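Local coordinates for protein histone-lysine N-methyltransferase, H3 lysine-9 specific SUVH6 (Arabidopsis thaliana, PDB 6A5N) that methylates histone H3 on a lysine, probably through its SET domain, and binds DNA through an SRA domain, at residues F78-E83 with K184-N189; V173-H178 with V191-Y196; R283-K288 with H470-I475. The protein carries 1 engineered substitution. All blocks are in the same frame, centred on the assembly; numbering follows the deposited sequence.

Contact 1: F78-E83 with K184-N189; sequences FQYRME and KSKGGN. With nucleotides of chain B.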
loop_
_atom_site.group_PDB
_atom_site.type_symbol
_atom_site.label_atom_id
_atom_site.label_comp_id
_atom_site.label_asym_id
_atom_site.label_seq_id
_atom_site.Cartn_x
_atom_site.Cartn_y
_atom_site.Cartn_z
ATOM N N PHE A 78 7.282 4.591 -2.880
ATOM C CA PHE A 78 7.909 4.463 -1.575
ATOM C C PHE A 78 7.478 5.638 -0.688
ATOM O O PHE A 78 6.938 6.632 -1.189
ATOM C CB PHE A 78 9.425 4.381 -1.738
ATOM C CG PHE A 78 9.863 3.307 -2.695
ATOM C CD1 PHE A 78 9.987 3.575 -4.056
ATOM C CD2 PHE A 78 10.135 2.022 -2.234
ATOM C CE1 PHE A 78 10.374 2.588 -4.928
ATOM C CE2 PHE A 78 10.533 1.027 -3.113
ATOM C CZ PHE A 78 10.642 1.309 -4.457
ATOM N N GLN A 79 7.671 5.514 0.621
ATOM C CA GLN A 79 7.284 6.583 1.526
ATOM C C GLN A 79 8.561 7.134 2.105
ATOM O O GLN A 79 8.676 8.328 2.381
ATOM C CB GLN A 79 6.323 6.077 2.627
ATOM C CG GLN A 79 4.964 5.597 2.093
ATOM C CD GLN A 79 4.002 5.115 3.180
ATOM O OE1 GLN A 79 4.138 5.465 4.359
ATOM N NE2 GLN A 79 3.007 4.327 2.775
ATOM N N TYR A 80 9.535 6.246 2.242
ATOM C CA TYR A 80 10.810 6.598 2.840
ATOM C C TYR A 80 11.987 6.411 1.878
ATOM O O TYR A 80 12.050 5.424 1.123
ATOM C CB TYR A 80 11.042 5.761 4.109
ATOM C CG TYR A 80 10.148 6.152 5.267
ATOM C CD1 TYR A 80 10.437 7.265 6.044
ATOM C CD2 TYR A 80 9.020 5.403 5.587
ATOM C CE1 TYR A 80 9.620 7.626 7.104
ATOM C CE2 TYR A 80 8.203 5.759 6.638
ATOM C CZ TYR A 80 8.511 6.870 7.397
ATOM O OH TYR A 80 7.705 7.222 8.454
ATOM N N ARG A 81 12.926 7.348 1.929
ATOM C CA ARG A 81 14.191 7.207 1.239
ATOM C C ARG A 81 14.893 5.921 1.660
ATOM O O ARG A 81 15.639 5.313 0.887
ATOM C CB ARG A 81 15.058 8.436 1.521
ATOM C CG ARG A 81 14.694 9.652 0.669
ATOM C CD ARG A 81 15.203 9.458 -0.775
ATOM N NE ARG A 81 16.623 9.146 -0.718
ATOM C CZ ARG A 81 17.573 10.075 -0.713
ATOM N NH1 ARG A 81 17.251 11.356 -0.819
ATOM N NH2 ARG A 81 18.844 9.735 -0.628
ATOM N N MET A 82 14.628 5.489 2.883
ATOM C CA MET A 82 15.271 4.307 3.445
ATOM C C MET A 82 14.906 2.989 2.731
ATOM O O MET A 82 15.714 2.037 2.678
ATOM C CB MET A 82 14.914 4.225 4.922
ATOM C CG MET A 82 15.987 3.616 5.752
ATOM S SD MET A 82 17.570 4.456 5.471
ATOM C CE MET A 82 18.660 3.213 6.192
ATOM N N GLU A 83 13.692 2.947 2.187
ATOM C CA GLU A 83 13.212 1.801 1.427
ATOM C C GLU A 83 14.093 1.571 0.199
ATOM O O GLU A 83 14.458 0.425 -0.114
ATOM C CB GLU A 83 11.757 2.027 1.013
ATOM C CG GLU A 83 10.844 2.424 2.163
ATOM C CD GLU A 83 9.392 2.349 1.773
ATOM O OE1 GLU A 83 8.939 1.252 1.382
ATOM O OE2 GLU A 83 8.710 3.394 1.850
ATOM N N LYS A 184 0.029 15.958 4.869
ATOM C CA LYS A 184 -1.206 15.187 4.945
ATOM C C LYS A 184 -0.857 13.704 5.106
ATOM O O LYS A 184 -1.462 12.997 5.921
ATOM C CB LYS A 184 -2.058 15.420 3.688
ATOM C CG LYS A 184 -3.431 14.757 3.696
ATOM C CD LYS A 184 -4.154 15.003 2.378
ATOM C CE LYS A 184 -5.459 14.228 2.300
ATOM N NZ LYS A 184 -6.416 14.689 3.337
ATOM N N SER A 185 0.150 13.260 4.347
ATOM C CA SER A 185 0.594 11.867 4.358
ATOM C C SER A 185 1.949 11.659 3.670
ATOM O O SER A 185 2.479 12.561 3.012
ATOM C CB SER A 185 -0.457 10.982 3.685
ATOM O OG SER A 185 -0.956 11.609 2.516
ATOM N N LYS A 186 2.493 10.455 3.821
ATOM C CA LYS A 186 3.711 10.059 3.126
ATOM C C LYS A 186 3.371 9.137 1.949
ATOM O O LYS A 186 4.264 8.589 1.292
ATOM C CB LYS A 186 4.694 9.378 4.095
ATOM C CG LYS A 186 5.635 10.354 4.789
ATOM C CD LYS A 186 6.089 9.881 6.160
ATOM C CE LYS A 186 7.229 10.758 6.652
ATOM N NZ LYS A 186 6.840 12.196 6.744
ATOM N N GLY A 187 2.075 8.988 1.681
ATOM C CA GLY A 187 1.624 8.210 0.543
ATOM C C GLY A 187 2.015 8.817 -0.789
ATOM O O GLY A 187 1.629 9.948 -1.107
ATOM N N GLY A 188 2.779 8.053 -1.570
ATOM C CA GLY A 188 3.238 8.487 -2.882
ATOM C C GLY A 188 4.431 9.425 -2.808
ATOM O O GLY A 188 4.597 10.298 -3.659
ATOM N N ASN A 189 5.269 9.233 -1.795
ATOM C CA ASN A 189 6.367 10.150 -1.506
ATOM C C ASN A 189 7.505 10.055 -2.513
ATOM O O ASN A 189 8.161 11.055 -2.803
ATOM C CB ASN A 189 6.906 9.893 -0.096
ATOM C CG ASN A 189 6.442 10.935 0.913
ATOM O OD1 ASN A 189 5.404 11.582 0.730
ATOM N ND2 ASN A 189 7.210 11.098 1.985
ATOM P P DG B 10 12.383 10.890 3.857
ATOM O OP1 DG B 10 12.359 9.410 3.798
ATOM O OP2 DG B 10 11.537 11.675 2.921
ATOM O "O5'" DG B 10 11.916 11.386 5.308
ATOM C "C5'" DG B 10 12.339 10.684 6.446
ATOM C "C4'" DG B 10 12.201 11.548 7.677
ATOM O "O4'" DG B 10 13.073 12.691 7.578
ATOM C "C3'" DG B 10 10.798 12.117 7.909
ATOM O "O3'" DG B 10 10.276 11.542 9.098
ATOM C "C2'" DG B 10 11.019 13.643 8.024
ATOM C "C1'" DG B 10 12.502 13.712 8.356
ATOM N N9 DG B 10 13.157 14.993 8.045
ATOM C C8 DG B 10 13.034 15.738 6.902
ATOM N N7 DG B 10 13.745 16.832 6.908
ATOM C C5 DG B 10 14.387 16.808 8.138
ATOM C C6 DG B 10 15.291 17.737 8.722
ATOM O O6 DG B 10 15.729 18.794 8.240
ATOM N N1 DG B 10 15.704 17.329 9.995
ATOM C C2 DG B 10 15.282 16.174 10.616
ATOM N N2 DG B 10 15.774 15.938 11.831
ATOM N N3 DG B 10 14.436 15.303 10.078
ATOM C C4 DG B 10 14.033 15.682 8.846
ATOM P P DC B 11 8.761 11.797 9.584
ATOM O OP1 DC B 11 8.118 10.473 9.789
ATOM O OP2 DC B 11 8.096 12.848 8.777
ATOM O "O5'" DC B 11 8.978 12.448 10.999
ATOM C "C5'" DC B 11 9.757 13.574 11.051
ATOM C "C4'" DC B 11 10.381 13.740 12.395
ATOM O "O4'" DC B 11 11.573 14.540 12.264
ATOM C "C3'" DC B 11 9.488 14.464 13.377
ATOM O "O3'" DC B 11 9.720 13.988 14.668
ATOM C "C2'" DC B 11 9.888 15.927 13.222
ATOM C "C1'" DC B 11 11.324 15.860 12.701
ATOM N N1 DC B 11 11.583 16.823 11.559
ATOM C C2 DC B 11 12.425 17.920 11.763
ATOM O O2 DC B 11 12.968 18.059 12.862
ATOM N N3 DC B 11 12.627 18.793 10.746
ATOM C C4 DC B 11 12.018 18.603 9.571
ATOM N N4 DC B 11 12.251 19.489 8.598
ATOM C C5 DC B 11 11.144 17.494 9.346
ATOM C C6 DC B 11 10.954 16.646 10.360
ATOM P P DA B 9 15.147 14.258 -0.212
ATOM O OP1 DA B 9 14.736 13.253 -1.212
ATOM O OP2 DA B 9 14.106 14.949 0.583
ATOM O "O5'" DA B 9 16.156 13.538 0.797
ATOM C "C5'" DA B 9 16.167 13.905 2.179
ATOM C "C4'" DA B 9 15.747 12.734 3.048
ATOM O "O4'" DA B 9 16.320 12.881 4.359
ATOM C "C3'" DA B 9 14.265 12.667 3.316
ATOM O "O3'" DA B 9 13.925 11.348 3.794
ATOM C "C2'" DA B 9 14.100 13.736 4.394
ATOM C "C1'" DA B 9 15.393 13.561 5.199
ATOM N N9 DA B 9 16.017 14.806 5.606
ATOM C C8 DA B 9 15.915 16.010 4.982
ATOM N N7 DA B 9 16.609 16.963 5.549
ATOM C C5 DA B 9 17.227 16.321 6.626
ATOM C C6 DA B 9 18.106 16.776 7.633
ATOM N N6 DA B 9 18.532 18.043 7.721
ATOM N N1 DA B 9 18.526 15.877 8.543
ATOM C C2 DA B 9 18.092 14.613 8.454
ATOM N N3 DA B 9 17.266 14.076 7.559
ATOM C C4 DA B 9 16.868 14.992 6.667
#

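Contact 2: V173-H178 with V191-Y196; sequences VIRGKH and VYDGLY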
loop_
_atom_site.group_PDB
_atom_site.type_symbol
_atom_site.label_atom_id
_atom_site.label_comp_id
_atom_site.label_asym_id
_atom_site.label_seq_id
_atom_site.Cartn_x
_atom_site.Cartn_y
_atom_site.Cartn_z
ATOM N N VAL A 173 16.051 7.123 -12.099
ATOM C CA VAL A 173 15.406 8.343 -11.632
ATOM C C VAL A 173 14.186 8.018 -10.763
ATOM O O VAL A 173 13.215 7.372 -11.238
ATOM C CB VAL A 173 14.968 9.251 -12.800
ATOM C CG1 VAL A 173 14.014 10.330 -12.306
ATOM C CG2 VAL A 173 16.165 9.901 -13.451
ATOM N N ILE A 174 14.292 8.438 -9.495
ATOM C CA ILE A 174 13.187 8.513 -8.537
ATOM C C ILE A 174 12.781 9.974 -8.371
ATOM O O ILE A 174 13.620 10.796 -7.992
ATOM C CB ILE A 174 13.568 7.964 -7.121
ATOM C CG1 ILE A 174 14.177 6.564 -7.180
ATOM C CG2 ILE A 174 12.366 8.001 -6.162
ATOM C CD1 ILE A 174 15.684 6.577 -7.115
ATOM N N ARG A 175 11.523 10.314 -8.641
ATOM C CA ARG A 175 11.035 11.644 -8.282
ATOM C C ARG A 175 10.197 11.590 -7.004
ATOM O O ARG A 175 9.315 10.739 -6.868
ATOM C CB ARG A 175 10.225 12.267 -9.426
ATOM C CG ARG A 175 8.974 11.500 -9.827
ATOM C CD ARG A 175 8.116 12.286 -10.826
ATOM N NE ARG A 175 7.613 13.523 -10.238
ATOM C CZ ARG A 175 6.532 13.593 -9.467
ATOM N NH1 ARG A 175 5.842 12.493 -9.189
ATOM N NH2 ARG A 175 6.143 14.756 -8.964
ATOM N N GLY A 176 10.486 12.471 -6.049
ATOM C CA GLY A 176 9.649 12.581 -4.865
ATOM C C GLY A 176 8.675 13.732 -5.068
ATOM O O GLY A 176 9.018 14.665 -5.784
ATOM N N LYS A 177 7.481 13.672 -4.470
ATOM C CA LYS A 177 6.467 14.721 -4.622
ATOM C C LYS A 177 6.920 15.903 -3.762
ATOM O O LYS A 177 7.736 15.695 -2.884
ATOM C CB LYS A 177 5.073 14.208 -4.223
ATOM C CG LYS A 177 4.893 13.692 -2.796
ATOM C CD LYS A 177 3.463 13.187 -2.562
ATOM C CE LYS A 177 2.447 14.312 -2.737
ATOM N NZ LYS A 177 1.024 13.876 -2.586
ATOM N N HIS A 178 6.495 17.147 -4.007
ATOM C CA HIS A 178 7.132 18.179 -3.151
ATOM C C HIS A 178 6.680 17.978 -1.720
ATOM O O HIS A 178 5.490 17.999 -1.427
ATOM C CB HIS A 178 6.888 19.666 -3.489
ATOM C CG HIS A 178 7.720 20.160 -4.615
ATOM N ND1 HIS A 178 8.836 19.474 -5.074
ATOM C CD2 HIS A 178 7.774 21.395 -5.178
ATOM C CE1 HIS A 178 9.413 20.190 -6.020
ATOM N NE2 HIS A 178 8.822 21.375 -6.068
ATOM N N VAL A 191 8.353 7.980 -6.389
ATOM C CA VAL A 191 8.025 7.087 -7.515
ATOM C C VAL A 191 9.274 6.762 -8.345
ATOM O O VAL A 191 9.977 7.675 -8.802
ATOM C CB VAL A 191 6.966 7.701 -8.459
ATOM C CG1 VAL A 191 6.448 6.649 -9.445
ATOM C CG2 VAL A 191 5.816 8.286 -7.674
ATOM N N TYR A 192 9.553 5.474 -8.529
ATOM C CA TYR A 192 10.599 5.055 -9.461
ATOM C C TYR A 192 10.118 5.342 -10.871
ATOM O O TYR A 192 9.189 4.684 -11.353
ATOM C CB TYR A 192 10.933 3.568 -9.289
ATOM C CG TYR A 192 11.917 3.050 -10.316
ATOM C CD1 TYR A 192 13.179 3.623 -10.443
ATOM C CD2 TYR A 192 11.591 1.991 -11.156
ATOM C CE1 TYR A 192 14.086 3.166 -11.385
ATOM C CE2 TYR A 192 12.497 1.518 -12.095
ATOM C CZ TYR A 192 13.739 2.115 -12.199
ATOM O OH TYR A 192 14.651 1.672 -13.121
ATOM N N ASP A 193 10.722 6.339 -11.523
ATOM C CA ASP A 193 10.296 6.721 -12.861
ATOM C C ASP A 193 11.083 5.950 -13.901
ATOM O O ASP A 193 10.603 5.731 -15.018
ATOM C CB ASP A 193 10.457 8.224 -13.101
ATOM C CG ASP A 193 9.210 9.024 -12.748
ATOM O OD1 ASP A 193 8.133 8.429 -12.492
ATOM O OD2 ASP A 193 9.304 10.270 -12.795
ATOM N N GLY A 194 12.304 5.555 -13.561
ATOM C CA GLY A 194 12.951 4.571 -14.418
ATOM C C GLY A 194 14.356 4.864 -14.894
ATOM O O GLY A 194 15.196 5.309 -14.114
ATOM N N LEU A 195 14.623 4.608 -16.170
ATOM C CA LEU A 195 16.002 4.675 -16.654
ATOM C C LEU A 195 16.215 5.812 -17.646
ATOM O O LEU A 195 15.450 5.981 -18.603
ATOM C CB LEU A 195 16.398 3.327 -17.263
ATOM C CG LEU A 195 16.516 2.204 -16.227
ATOM C CD1 LEU A 195 16.851 0.874 -16.858
ATOM C CD2 LEU A 195 17.540 2.546 -15.199
ATOM N N TYR A 196 17.260 6.598 -17.389
ATOM C CA TYR A 196 17.581 7.788 -18.176
ATOM C C TYR A 196 19.032 7.797 -18.680
ATOM O O TYR A 196 19.909 7.210 -18.058
ATOM C CB TYR A 196 17.323 9.045 -17.336
ATOM C CG TYR A 196 15.864 9.392 -17.139
ATOM C CD1 TYR A 196 15.327 10.529 -17.718
ATOM C CD2 TYR A 196 15.033 8.601 -16.355
ATOM C CE1 TYR A 196 13.997 10.863 -17.541
ATOM C CE2 TYR A 196 13.702 8.931 -16.165
ATOM C CZ TYR A 196 13.191 10.060 -16.755
ATOM O OH TYR A 196 11.870 10.391 -16.579
#

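Contact 3: R283-K288 with H470-I475; sequences RPVPPK and HEDSRI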
loop_
_atom_site.group_PDB
_atom_site.type_symbol
_atom_site.label_atom_id
_atom_site.label_comp_id
_atom_site.label_asym_id
_atom_site.label_seq_id
_atom_site.Cartn_x
_atom_site.Cartn_y
_atom_site.Cartn_z
ATOM N N ARG A 283 -29.909 -14.869 13.864
ATOM C CA ARG A 283 -30.209 -14.281 15.167
ATOM C C ARG A 283 -29.646 -12.875 15.347
ATOM O O ARG A 283 -28.506 -12.600 14.967
ATOM C CB ARG A 283 -29.650 -15.173 16.279
ATOM C CG ARG A 283 -30.095 -14.771 17.681
ATOM C CD ARG A 283 -29.349 -15.529 18.766
ATOM N NE ARG A 283 -29.916 -15.253 20.083
ATOM C CZ ARG A 283 -29.655 -14.163 20.800
ATOM N NH1 ARG A 283 -28.850 -13.221 20.321
ATOM N NH2 ARG A 283 -30.219 -14.004 21.987
ATOM N N PRO A 284 -30.449 -11.973 15.926
ATOM C CA PRO A 284 -29.833 -10.715 16.355
ATOM C C PRO A 284 -28.945 -10.959 17.577
ATOM O O PRO A 284 -29.462 -11.411 18.597
ATOM C CB PRO A 284 -31.037 -9.836 16.705
ATOM C CG PRO A 284 -32.127 -10.818 17.091
ATOM C CD PRO A 284 -31.897 -12.031 16.219
ATOM N N VAL A 285 -27.641 -10.707 17.482
ATOM C CA VAL A 285 -26.778 -10.851 18.658
ATOM C C VAL A 285 -26.000 -9.574 18.955
ATOM O O VAL A 285 -24.908 -9.383 18.431
ATOM C CB VAL A 285 -25.774 -12.018 18.507
ATOM C CG1 VAL A 285 -25.378 -12.557 19.882
ATOM C CG2 VAL A 285 -26.385 -13.131 17.689
ATOM N N PRO A 286 -26.570 -8.693 19.799
ATOM C CA PRO A 286 -25.812 -7.543 20.305
ATOM C C PRO A 286 -24.547 -8.003 21.023
ATOM O O PRO A 286 -24.551 -9.087 21.611
ATOM C CB PRO A 286 -26.787 -6.878 21.280
ATOM C CG PRO A 286 -28.128 -7.272 20.798
ATOM C CD PRO A 286 -27.976 -8.660 20.243
ATOM N N PRO A 287 -23.472 -7.202 20.954
ATOM C CA PRO A 287 -22.187 -7.564 21.558
ATOM C C PRO A 287 -21.867 -6.783 22.822
ATOM O O PRO A 287 -22.432 -5.711 23.032
ATOM C CB PRO A 287 -21.190 -7.208 20.454
ATOM C CG PRO A 287 -21.816 -6.007 19.776
ATOM C CD PRO A 287 -23.328 -6.049 20.047
ATOM N N LYS A 288 -20.974 -7.322 23.648
ATOM C CA LYS A 288 -20.427 -6.579 24.776
ATOM C C LYS A 288 -19.757 -5.303 24.237
ATOM O O LYS A 288 -19.158 -5.328 23.160
ATOM C CB LYS A 288 -19.435 -7.452 25.562
ATOM C CG LYS A 288 -19.748 -7.596 27.068
ATOM C CD LYS A 288 -20.709 -8.762 27.335
ATOM C CE LYS A 288 -21.098 -8.880 28.799
ATOM N NZ LYS A 288 -21.589 -7.593 29.358
ATOM N N HIS A 470 -22.188 -6.943 15.815
ATOM C CA HIS A 470 -22.533 -8.212 16.467
ATOM C C HIS A 470 -21.290 -9.040 16.755
ATOM O O HIS A 470 -20.180 -8.622 16.412
ATOM C CB HIS A 470 -23.498 -9.013 15.597
ATOM C CG HIS A 470 -22.930 -9.406 14.270
ATOM N ND1 HIS A 470 -22.326 -10.626 14.049
ATOM C CD2 HIS A 470 -22.860 -8.733 13.098
ATOM C CE1 HIS A 470 -21.916 -10.688 12.795
ATOM N NE2 HIS A 470 -22.228 -9.552 12.197
ATOM N N GLU A 471 -21.464 -10.219 17.358
ATOM C CA GLU A 471 -20.303 -11.012 17.763
ATOM C C GLU A 471 -20.255 -12.385 17.032
ATOM O O GLU A 471 -19.264 -13.110 17.144
ATOM C CB GLU A 471 -20.307 -11.150 19.303
ATOM C CG GLU A 471 -18.993 -11.579 20.022
ATOM C CD GLU A 471 -18.473 -12.967 19.689
ATOM O OE1 GLU A 471 -19.231 -13.946 19.880
ATOM O OE2 GLU A 471 -17.318 -13.072 19.207
ATOM N N ASP A 472 -21.279 -12.722 16.237
ATOM C CA ASP A 472 -21.212 -13.953 15.428
ATOM C C ASP A 472 -19.956 -13.939 14.565
ATOM O O ASP A 472 -19.862 -13.147 13.628
ATOM C CB ASP A 472 -22.437 -14.131 14.521
ATOM C CG ASP A 472 -23.734 -13.754 15.196
ATOM O OD1 ASP A 472 -23.724 -13.563 16.426
ATOM O OD2 ASP A 472 -24.772 -13.690 14.500
ATOM N N SER A 473 -18.987 -14.797 14.883
ATOM C CA SER A 473 -17.691 -14.766 14.193
ATOM C C SER A 473 -17.707 -15.595 12.904
ATOM O O SER A 473 -16.694 -15.728 12.218
ATOM C CB SER A 473 -16.585 -15.251 15.139
ATOM O OG SER A 473 -15.303 -14.847 14.693
ATOM N N ARG A 474 -18.872 -16.138 12.576
ATOM C CA ARG A 474 -19.032 -16.917 11.361
ATOM C C ARG A 474 -19.629 -16.050 10.258
ATOM O O ARG A 474 -19.652 -16.437 9.089
ATOM C CB ARG A 474 -19.869 -18.164 11.660
ATOM C CG ARG A 474 -19.164 -18.996 12.722
ATOM C CD ARG A 474 -18.847 -20.413 12.262
ATOM N NE ARG A 474 -19.984 -21.319 12.397
ATOM C CZ ARG A 474 -19.867 -22.643 12.500
ATOM N NH1 ARG A 474 -20.946 -23.403 12.647
ATOM N NH2 ARG A 474 -18.673 -23.217 12.421
ATOM N N ILE A 475 -20.064 -14.850 10.632
ATOM C CA ILE A 475 -20.538 -13.874 9.659
ATOM C C ILE A 475 -19.933 -12.478 9.872
ATOM O O ILE A 475 -20.666 -11.495 9.984
ATOM C CB ILE A 475 -22.082 -13.771 9.691
ATOM C CG1 ILE A 475 -22.570 -13.612 11.124
ATOM C CG2 ILE A 475 -22.722 -15.007 9.087
ATOM C CD1 ILE A 475 -24.033 -13.247 11.254
#

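Contact 1: F78-E83 with K184-N189
Asn189 donates across the contact to the backbone of Gln79: its ND2 lies 3.2 Å from Gln79 O, on a lone pair in the carbonyl plane, although the oxygen sits 26° out of the Asn189 amide plane. Beside this bond the Gln79 side chain crosses Lys186 at about a right angle, and its methylene CG rests 3.2 Å from Lys186 O. Gln79 CG stands beside its own backbone N, and the chain is extended beyond it (chi2 -179°), carrying the amide past Lys186, with OE1 near Lys186 CB. The third meeting is between Tyr80 and Lys186, whose CD packs 3.9 Å from the Tyr80 OH.

Both segments reach the phosphates of the bound DNA strand. Lys186 NZ bonds OP2 of DC11 of chain B, at a separation so short that its exact length is doubtful, while the Tyr80 ring turns an edge to OP1 of the same phosphate. Arg81 uses backbone and side chain on successive nucleotides: its N lies 2.8 Å from OP1 of DG10 of chain B in a nearly straight bond (165°), and its NH1 is 3.2 Å from OP1 of DA9 of chain B. Such a row of phosphate grips fits an SRA domain holding a DNA backbone.

Behind this first shell, the Glu83 carboxylate folds back on the residues leading into helix 81-87. Glu83 OE2 accepts from Gln79 N at 2.7 Å on its syn side and from Tyr80 N at 3.0 Å through its anti lone pair. In the other segment, a type II turn from Lys186 to Asn189 brings Lys186 O against the Gln79 methylenes. Strand 77-78 pairs with strand 190-206 at this point, Phe78 packing on Leu14 of helix 4-30, whereas Tyr80 rests on Ile44 and Asp45 of helix 44-54.

Contact 2: V173-H178 with V191-Y196
Val173 pairs with two successive residues of the opposite strand. Val173 O takes Asp193 N at 2.7 Å, nearly along the C=O axis, and Gly194 N at 3.1 Å on a lone pair, while Val173 N returns a bond to Gly194 O. Further along, Arg175 and Val191 exchange two backbone bonds, the one from Val191 N to Arg175 O almost straight at 175°. Asp193 and Gly194 facing Val173 make a classic beta bulge in the antiparallel pair of strands 171-176 and 190-206, part of the SRA-domain sheet. The backbone of Gly194 would drive any CB against the preceding carbonyl oxygen. Among apolar groups, Val173 CG2 sits over one face of the Tyr196 ring, 3.4 Å from Tyr196 CD2. The charged pair meets through carbon: Arg175 CG lies between its backbone N and carbonyl carbon (chi1 61°), which takes CD to 3.1 Å from Asp193 OD2. That oxygen lies at the guanidinium edge, the two planes 22° apart, but 4.5 Å from Arg175 NE, too far for a salt bridge. Replacing Asp193 by an alanine removes the carboxylate, which would probably leave the Arg175 methylenes without their neighbour and the guanidinium free to turn.

Contact 3: R283-K288 with H470-I475
Val285 O is met by two carbons of His470, not in a conventional hydrogen bond: His470 CB lies 3.2 Å away, and His470 CA makes a bent CA-H...O contact with Val285 O at 3.3 Å. His470 takes the torsion that puts its CG between backbone N and carbonyl carbon (chi1 62°), which carries the imidazole away from Val285 and brings its edge to Asp472 CA and the carbonyl carbon of Ile475 within its own loop.

The side chains of Val285 and Asp472 cross at a slant. The methyl Val285 CG2 comes 3.0 Å from Asp472 OD1, a tight meeting of carbon and carboxylate oxygen, and 3.6 Å from Asp472 OD2. Further along, Pro287 touches the backbone through its CG, 4.0 Å from His470 CA, and Pro287 CB comes 4.2 Å from Glu471 CB.

The contact thus joins a proline-rich loop of the pre-SET region to a SET-domain loop at the surface. Asp472 and Ile475 also touch Cys282, the residue before Arg283, and Lys288 O is bonded by Lys309 of helix 305-309. The loop 470-475 links strands 461-467 and 477-482, antiparallel neighbours in one sheet.

In the fold
Contacts 1 and 2 belong to the SRA domain, their centres 12 Å apart, and their segments alternate along the chain. The loop 184-189 of contact 1 joins strands 171-176 and 190-206, the two strands paired in contact 2, and Asn189 O lies 3.2 Å from Lys177 N, a probable hydrogen bond that would link the loop carrying Lys186 to the end of strand 171-176. Contact 3 follows later in the chain, centred 39 Å from contact 1; contacts 2 and 3 lie on opposite sides of the chain's centre, 48 Å apart. This is consistent with an SRA domain holding DNA beside a separate pre-SET and SET module, which still touches Gln79 through Pro374 and Ile375.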